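Local structure of 2-oxoglutarate-dependent dioxygenase tropC (6XJJ) at residues E39-S51 with A69-H81. The protein is a non-haem iron, 2-oxoglutarate-dependent dioxygenase of fungal tropolone biosynthesis. Sequence-based numbering, arbitrary orientation.
Sequences EVIPTVDISAWLS and ACNKYGFFNLVGH
V44 and N77 sit at the middle of a parallel strand pair: V44 N gives its hydrogen to N77 O at 2.8 Å, N77 N bonds back to P42 O, and V79 N and I46 N continue the ladder to V44 O and V79 O. V44 lays CG2 against the edge of the F76 ring, near CD2, and V66 of helix 56-72 meets both side chains. Farther along, I46 CD1 touches L78 CD2 (3.7 Å). On the face opposite V44 and L78, V79 CG2 lies against D45 CB. At the start of the pair P42 rests against A69 and Y73, CG on A69 CB (3.6 Å) and CD obliquely by the Y73 ring. With CG anti to the carbonyl carbon (chi1 -55°), that ring extends alongside P42 and carries its hydroxyl to E39 OE1, donating at 2.6 Å. K72 NZ, 4.2 Å from E39 OE1, may add some attraction. Where the strand ends, S47 N reaches D45 OD1 from above the carboxylate plane and closes an Asx turn leading into helix 47-50; S47 OG adds a bond on the syn lone pair. Strand 43-45 edges the main sheet of the double-stranded beta-helix fold, and 75-79 pairs with 281-285 beyond it. I41 CD1 packs on Y73 CB and F75 CB (4.0 Å from the latter), so segment 39-51 backs F75, a second-shell residue whose ring meets the iron ligand H302 edge-to-face.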
ATOM      1  N   GLU A  39      14.883 -14.084 -12.469  1.00 93.01           N
ATOM      2  CA  GLU A  39      14.446 -12.797 -11.935  1.00 96.43           C
ATOM      3  C   GLU A  39      13.714 -12.952 -10.613  1.00102.71           C
ATOM      4  O   GLU A  39      12.752 -13.716 -10.510  1.00 86.14           O
ATOM      5  CB  GLU A  39      13.518 -12.081 -12.915  1.00 96.36           C
ATOM      6  CG  GLU A  39      14.139 -11.708 -14.242  1.00115.56           C
ATOM      7  CD  GLU A  39      15.378 -10.849 -14.088  1.00112.38           C
ATOM      8  OE1 GLU A  39      15.410 -10.019 -13.156  1.00105.81           O
ATOM      9  OE2 GLU A  39      16.315 -10.987 -14.905  1.00118.13           O
ATOM     10  N   VAL A  40      14.146 -12.198  -9.608  1.00100.83           N
ATOM     11  CA  VAL A  40      13.514 -12.220  -8.296  1.00 94.27           C
ATOM     12  C   VAL A  40      13.370 -10.784  -7.816  1.00 84.30           C
ATOM     13  O   VAL A  40      14.232  -9.941  -8.089  1.00 79.96           O
ATOM     14  CB  VAL A  40      14.330 -13.056  -7.286  1.00 87.10           C
ATOM     15  CG1 VAL A  40      15.620 -12.330  -6.878  1.00 95.80           C
ATOM     16  CG2 VAL A  40      13.475 -13.450  -6.079  1.00 95.26           C
ATOM     17  N   ILE A  41      12.283 -10.506  -7.110  1.00 84.19           N
ATOM     18  CA  ILE A  41      12.125  -9.187  -6.482  1.00 88.06           C
ATOM     19  C   ILE A  41      13.184  -9.024  -5.394  1.00 73.48           C
ATOM     20  O   ILE A  41      13.305  -9.898  -4.516  1.00 68.55           O
ATOM     21  CB  ILE A  41      10.719  -9.043  -5.904  1.00 84.21           C
ATOM     22  CG1 ILE A  41       9.673  -9.137  -7.019  1.00 82.04           C
ATOM     23  CG2 ILE A  41      10.576  -7.733  -5.140  1.00 79.54           C
ATOM     24  CD1 ILE A  41       9.749  -8.019  -8.074  1.00 69.31           C
ATOM     25  N   PRO A  42      13.964  -7.947  -5.398  1.00 70.79           N
ATOM     26  CA  PRO A  42      15.042  -7.809  -4.415  1.00 75.93           C
ATOM     27  C   PRO A  42      14.532  -7.362  -3.052  1.00 77.59           C
ATOM     28  O   PRO A  42      13.407  -6.882  -2.893  1.00 69.52           O
ATOM     29  CB  PRO A  42      15.954  -6.744  -5.032  1.00 62.01           C
ATOM     30  CG  PRO A  42      15.058  -5.923  -5.873  1.00 67.76           C
ATOM     31  CD  PRO A  42      13.978  -6.845  -6.381  1.00 75.65           C
ATOM     32  N   THR A  43      15.406  -7.539  -2.061  1.00 69.02           N
ATOM     33  CA  THR A  43      15.208  -7.054  -0.701  1.00 78.86           C
ATOM     34  C   THR A  43      16.218  -5.951  -0.422  1.00 66.99           C
ATOM     35  O   THR A  43      17.409  -6.121  -0.697  1.00 69.16           O
ATOM     36  CB  THR A  43      15.394  -8.176   0.322  1.00 68.57           C
ATOM     37  OG1 THR A  43      14.417  -9.203   0.107  1.00 79.06           O
ATOM     38  CG2 THR A  43      15.270  -7.638   1.741  1.00 74.83           C
ATOM     39  N   VAL A  44      15.750  -4.842   0.144  1.00 72.97           N
ATOM     40  CA  VAL A  44      16.610  -3.711   0.476  1.00 78.46           C
ATOM     41  C   VAL A  44      16.482  -3.420   1.962  1.00 72.66           C
ATOM     42  O   VAL A  44      15.371  -3.246   2.478  1.00 73.47           O
ATOM     43  CB  VAL A  44      16.259  -2.459  -0.341  1.00 81.30           C
ATOM     44  CG1 VAL A  44      17.206  -1.321   0.014  1.00 73.89           C
ATOM     45  CG2 VAL A  44      16.317  -2.764  -1.815  1.00 78.80           C
ATOM     46  N   ASP A  45      17.619  -3.349   2.638  1.00 79.61           N
ATOM     47  CA  ASP A  45      17.685  -3.034   4.054  1.00 72.12           C
ATOM     48  C   ASP A  45      17.993  -1.547   4.201  1.00 83.40           C
ATOM     49  O   ASP A  45      19.049  -1.080   3.757  1.00 87.35           O
ATOM     50  CB  ASP A  45      18.752  -3.895   4.730  1.00 76.67           C
ATOM     51  CG  ASP A  45      18.864  -3.637   6.225  1.00 83.24           C
ATOM     52  OD1 ASP A  45      18.157  -2.740   6.730  1.00 80.96           O
ATOM     53  OD2 ASP A  45      19.659  -4.336   6.897  1.00 87.90           O
ATOM     54  N   ILE A  46      17.070  -0.800   4.811  1.00 70.94           N
ATOM     55  CA  ILE A  46      17.247   0.637   4.990  1.00 82.42           C
ATOM     56  C   ILE A  46      17.847   0.994   6.353  1.00 79.77           C
ATOM     57  O   ILE A  46      17.923   2.179   6.686  1.00 79.04           O
ATOM     58  CB  ILE A  46      15.922   1.387   4.774  1.00 79.14           C
ATOM     59  CG1 ILE A  46      14.889   0.998   5.839  1.00 68.84           C
ATOM     60  CG2 ILE A  46      15.372   1.077   3.381  1.00 72.20           C
ATOM     61  CD1 ILE A  46      13.666   1.912   5.882  1.00 64.81           C
ATOM     62  N   SER A  47      18.268   0.003   7.146  1.00 75.33           N
ATOM     63  CA  SER A  47      18.838   0.267   8.466  1.00 67.66           C
ATOM     64  C   SER A  47      19.788   1.454   8.448  1.00 64.97           C
ATOM     65  O   SER A  47      19.706   2.340   9.302  1.00 73.40           O
ATOM     66  CB  SER A  47      19.570  -0.978   8.969  1.00 60.70           C
ATOM     67  OG  SER A  47      18.667  -2.046   9.191  1.00 86.04           O
ATOM     68  N   ALA A  48      20.686   1.497   7.461  1.00 61.87           N
ATOM     69  CA  ALA A  48      21.716   2.526   7.454  1.00 67.24           C
ATOM     70  C   ALA A  48      21.108   3.914   7.294  1.00 79.48           C
ATOM     71  O   ALA A  48      21.546   4.868   7.947  1.00 66.34           O
ATOM     72  CB  ALA A  48      22.729   2.244   6.348  1.00 67.43           C
ATOM     73  N   TRP A  49      20.090   4.047   6.446  1.00 74.00           N
ATOM     74  CA  TRP A  49      19.543   5.371   6.178  1.00 75.68           C
ATOM     75  C   TRP A  49      18.823   5.919   7.408  1.00 76.67           C
ATOM     76  O   TRP A  49      18.854   7.130   7.661  1.00 72.93           O
ATOM     77  CB  TRP A  49      18.603   5.303   4.971  1.00 69.64           C
ATOM     78  CG  TRP A  49      18.416   6.612   4.245  1.00 66.87           C
ATOM     79  CD1 TRP A  49      19.180   7.084   3.198  1.00 69.59           C
ATOM     80  CD2 TRP A  49      17.420   7.610   4.488  1.00 51.78           C
ATOM     81  NE1 TRP A  49      18.715   8.315   2.781  1.00 53.08           N
ATOM     82  CE2 TRP A  49      17.639   8.660   3.558  1.00 57.85           C
ATOM     83  CE3 TRP A  49      16.369   7.725   5.396  1.00 55.27           C
ATOM     84  CZ2 TRP A  49      16.843   9.800   3.518  1.00 69.21           C
ATOM     85  CZ3 TRP A  49      15.574   8.868   5.356  1.00 71.01           C
ATOM     86  CH2 TRP A  49      15.819   9.888   4.426  1.00 90.44           C
ATOM     87  N   LEU A  50      18.191   5.040   8.191  1.00 71.35           N
ATOM     88  CA  LEU A  50      17.547   5.434   9.441  1.00 77.01           C
ATOM     89  C   LEU A  50      18.516   5.585  10.608  1.00 78.75           C
ATOM     90  O   LEU A  50      18.165   6.233  11.599  1.00 73.98           O
ATOM     91  CB  LEU A  50      16.484   4.406   9.830  1.00 63.14           C
ATOM     92  CG  LEU A  50      15.190   4.346   9.031  1.00 68.52           C
ATOM     93  CD1 LEU A  50      14.361   3.131   9.460  1.00 63.97           C
ATOM     94  CD2 LEU A  50      14.400   5.642   9.220  1.00 54.27           C
ATOM     95  N   SER A  51      19.696   4.979  10.543  1.00 76.86           N
ATOM     96  CA  SER A  51      20.678   5.115  11.608  1.00 67.28           C
ATOM     97  C   SER A  51      21.329   6.492  11.569  1.00 79.02           C
ATOM     98  O   SER A  51      21.593   7.039  10.494  1.00 82.95           O
ATOM     99  CB  SER A  51      21.744   4.023  11.486  1.00 78.00           C
ATOM    100  OG  SER A  51      22.760   4.180  12.464  1.00 87.76           O
ATOM    101  N   ALA A  69      15.963  -0.975  -7.676  1.00 73.60           N
ATOM    102  CA  ALA A  69      14.807  -1.863  -7.681  1.00 70.83           C
ATOM    103  C   ALA A  69      13.585  -1.158  -8.254  1.00 81.88           C
ATOM    104  O   ALA A  69      12.795  -1.764  -8.990  1.00 72.76           O
ATOM    105  CB  ALA A  69      14.517  -2.365  -6.267  1.00 75.09           C
ATOM    106  N   CYS A  70      13.417   0.128  -7.932  1.00 76.93           N
ATOM    107  CA  CYS A  70      12.277   0.879  -8.442  1.00 78.33           C
ATOM    108  C   CYS A  70      12.421   1.203  -9.915  1.00 79.76           C
ATOM    109  O   CYS A  70      11.413   1.431 -10.592  1.00 76.01           O
ATOM    110  CB  CYS A  70      12.105   2.171  -7.649  1.00 74.07           C
ATOM    111  SG  CYS A  70      11.739   1.875  -5.909  1.00 80.35           S
ATOM    112  N   ASN A  71      13.646   1.231 -10.424  1.00 73.71           N
ATOM    113  CA  ASN A  71      13.815   1.494 -11.840  1.00 74.57           C
ATOM    114  C   ASN A  71      13.665   0.231 -12.674  1.00 73.46           C
ATOM    115  O   ASN A  71      13.258   0.303 -13.838  1.00 72.76           O
ATOM    116  CB  ASN A  71      15.168   2.163 -12.068  1.00 71.85           C
ATOM    117  CG  ASN A  71      15.453   2.410 -13.519  1.00 70.38           C
ATOM    118  OD1 ASN A  71      15.256   1.541 -14.364  1.00 84.91           O
ATOM    119  ND2 ASN A  71      15.763   3.655 -13.839  1.00 74.42           N
ATOM    120  N   LYS A  72      13.974  -0.927 -12.104  1.00 81.23           N
ATOM    121  CA  LYS A  72      13.953  -2.177 -12.847  1.00 68.74           C
ATOM    122  C   LYS A  72      12.646  -2.937 -12.657  1.00 75.77           C
ATOM    123  O   LYS A  72      12.014  -3.327 -13.641  1.00 83.89           O
ATOM    124  CB  LYS A  72      15.150  -3.044 -12.428  1.00 71.53           C
ATOM    125  CG  LYS A  72      15.335  -4.328 -13.213  1.00 77.70           C
ATOM    126  CD  LYS A  72      16.651  -4.990 -12.807  1.00 90.09           C
ATOM    127  CE  LYS A  72      16.920  -6.268 -13.581  1.00 99.57           C
ATOM    128  NZ  LYS A  72      18.241  -6.863 -13.214  1.00 98.56           N
ATOM    129  N   TYR A  73      12.211  -3.135 -11.410  1.00 70.61           N
ATOM    130  CA  TYR A  73      11.011  -3.912 -11.140  1.00 61.15           C
ATOM    131  C   TYR A  73       9.822  -3.074 -10.695  1.00 69.98           C
ATOM    132  O   TYR A  73       8.691  -3.565 -10.741  1.00 69.71           O
ATOM    133  CB  TYR A  73      11.280  -4.968 -10.056  1.00 60.16           C
ATOM    134  CG  TYR A  73      12.445  -5.888 -10.356  1.00 76.09           C
ATOM    135  CD1 TYR A  73      12.291  -7.015 -11.154  1.00 85.73           C
ATOM    136  CD2 TYR A  73      13.702  -5.633  -9.823  1.00 71.69           C
ATOM    137  CE1 TYR A  73      13.363  -7.853 -11.423  1.00 80.76           C
ATOM    138  CE2 TYR A  73      14.771  -6.461 -10.082  1.00 72.21           C
ATOM    139  CZ  TYR A  73      14.598  -7.570 -10.881  1.00 86.17           C
ATOM    140  OH  TYR A  73      15.670  -8.394 -11.135  1.00100.34           O
ATOM    141  N   GLY A  74      10.038  -1.839 -10.254  1.00 86.21           N
ATOM    142  CA  GLY A  74       8.964  -1.115  -9.607  1.00 72.61           C
ATOM    143  C   GLY A  74       8.545  -1.681  -8.269  1.00 74.38           C
ATOM    144  O   GLY A  74       7.660  -1.111  -7.629  1.00 69.51           O
ATOM    145  N   PHE A  75       9.130  -2.802  -7.840  1.00 75.48           N
ATOM    146  CA  PHE A  75       8.900  -3.347  -6.513  1.00 69.65           C
ATOM    147  C   PHE A  75      10.224  -3.641  -5.829  1.00 77.77           C
ATOM    148  O   PHE A  75      11.231  -3.919  -6.484  1.00 82.54           O
ATOM    149  CB  PHE A  75       8.133  -4.681  -6.447  1.00 80.09           C
ATOM    150  CG  PHE A  75       6.659  -4.617  -6.757  1.00 68.55           C
ATOM    151  CD1 PHE A  75       6.102  -3.702  -7.634  1.00 75.88           C
ATOM    152  CD2 PHE A  75       5.801  -5.387  -5.978  1.00 64.96           C
ATOM    153  CE1 PHE A  75       4.716  -3.683  -7.852  1.00 69.35           C
ATOM    154  CE2 PHE A  75       4.444  -5.349  -6.158  1.00 71.95           C
ATOM    155  CZ  PHE A  75       3.894  -4.493  -7.089  1.00 77.14           C
ATOM    156  N   PHE A  76      10.193  -3.596  -4.496  1.00 70.05           N
ATOM    157  CA  PHE A  76      11.112  -4.347  -3.653  1.00 66.88           C
ATOM    158  C   PHE A  76      10.438  -4.735  -2.343  1.00 70.91           C
ATOM    159  O   PHE A  76       9.375  -4.224  -1.980  1.00 74.41           O
ATOM    160  CB  PHE A  76      12.415  -3.643  -3.229  1.00 70.90           C
ATOM    161  CG  PHE A  76      12.291  -2.183  -2.835  1.00 81.20           C
ATOM    162  CD1 PHE A  76      11.170  -1.410  -3.087  1.00 81.16           C
ATOM    163  CD2 PHE A  76      13.158  -1.720  -1.848  1.00 75.59           C
ATOM    164  CE1 PHE A  76      11.092  -0.104  -2.642  1.00 80.52           C
ATOM    165  CE2 PHE A  76      13.050  -0.434  -1.350  1.00 87.15           C
ATOM    166  CZ  PHE A  76      12.000   0.361  -1.737  1.00 74.56           C
ATOM    167  N   ASN A  77      11.095  -5.659  -1.632  1.00 67.58           N
ATOM    168  CA  ASN A  77      10.879  -5.882  -0.206  1.00 69.65           C
ATOM    169  C   ASN A  77      11.796  -4.991   0.619  1.00 71.68           C
ATOM    170  O   ASN A  77      12.986  -4.848   0.315  1.00 66.27           O
ATOM    171  CB  ASN A  77      11.134  -7.342   0.167  1.00 81.15           C
ATOM    172  CG  ASN A  77       9.986  -8.251  -0.198  1.00 85.53           C
ATOM    173  OD1 ASN A  77       8.977  -8.311   0.507  1.00 95.32           O
ATOM    174  ND2 ASN A  77      10.131  -8.970  -1.299  1.00 72.46           N
ATOM    175  N   LEU A  78      11.237  -4.417   1.681  1.00 66.53           N
ATOM    176  CA  LEU A  78      11.935  -3.472   2.539  1.00 63.08           C
ATOM    177  C   LEU A  78      12.084  -4.064   3.932  1.00 65.56           C
ATOM    178  O   LEU A  78      11.095  -4.503   4.527  1.00 72.87           O
ATOM    179  CB  LEU A  78      11.170  -2.149   2.620  1.00 62.31           C
ATOM    180  CG  LEU A  78      11.834  -0.981   3.359  1.00 65.27           C
ATOM    181  CD1 LEU A  78      11.329   0.334   2.792  1.00 50.08           C
ATOM    182  CD2 LEU A  78      11.577  -1.027   4.857  1.00 68.63           C
ATOM    183  N   VAL A  79      13.313  -4.060   4.450  1.00 61.14           N
ATOM    184  CA  VAL A  79      13.588  -4.428   5.833  1.00 74.77           C
ATOM    185  C   VAL A  79      14.470  -3.351   6.454  1.00 66.91           C
ATOM    186  O   VAL A  79      14.942  -2.432   5.781  1.00 64.56           O
ATOM    187  CB  VAL A  79      14.260  -5.812   5.963  1.00 66.03           C
ATOM    188  CG1 VAL A  79      13.328  -6.901   5.459  1.00 72.19           C
ATOM    189  CG2 VAL A  79      15.598  -5.839   5.225  1.00 62.17           C
ATOM    190  N   GLY A  80      14.693  -3.489   7.763  1.00 71.77           N
ATOM    191  CA  GLY A  80      15.458  -2.512   8.519  1.00 63.80           C
ATOM    192  C   GLY A  80      14.664  -1.295   8.924  1.00 68.94           C
ATOM    193  O   GLY A  80      15.249  -0.277   9.308  1.00 70.72           O
ATOM    194  N   HIS A  81      13.338  -1.378   8.845  1.00 68.80           N
ATOM    195  CA  HIS A  81      12.449  -0.254   9.098  1.00 68.35           C
ATOM    196  C   HIS A  81      12.323   0.091  10.575  1.00 72.61           C
ATOM    197  O   HIS A  81      11.976   1.231  10.898  1.00 68.38           O
ATOM    198  CB  HIS A  81      11.075  -0.564   8.490  1.00 73.21           C
ATOM    199  CG  HIS A  81      10.562  -1.933   8.818  1.00 63.25           C
ATOM    200  ND1 HIS A  81       9.978  -2.244  10.026  1.00 63.85           N
ATOM    201  CD2 HIS A  81      10.570  -3.081   8.098  1.00 67.43           C
ATOM    202  CE1 HIS A  81       9.634  -3.521  10.031  1.00 74.31           C
ATOM    203  NE2 HIS A  81       9.980  -4.051   8.871  1.00 80.71           N
TER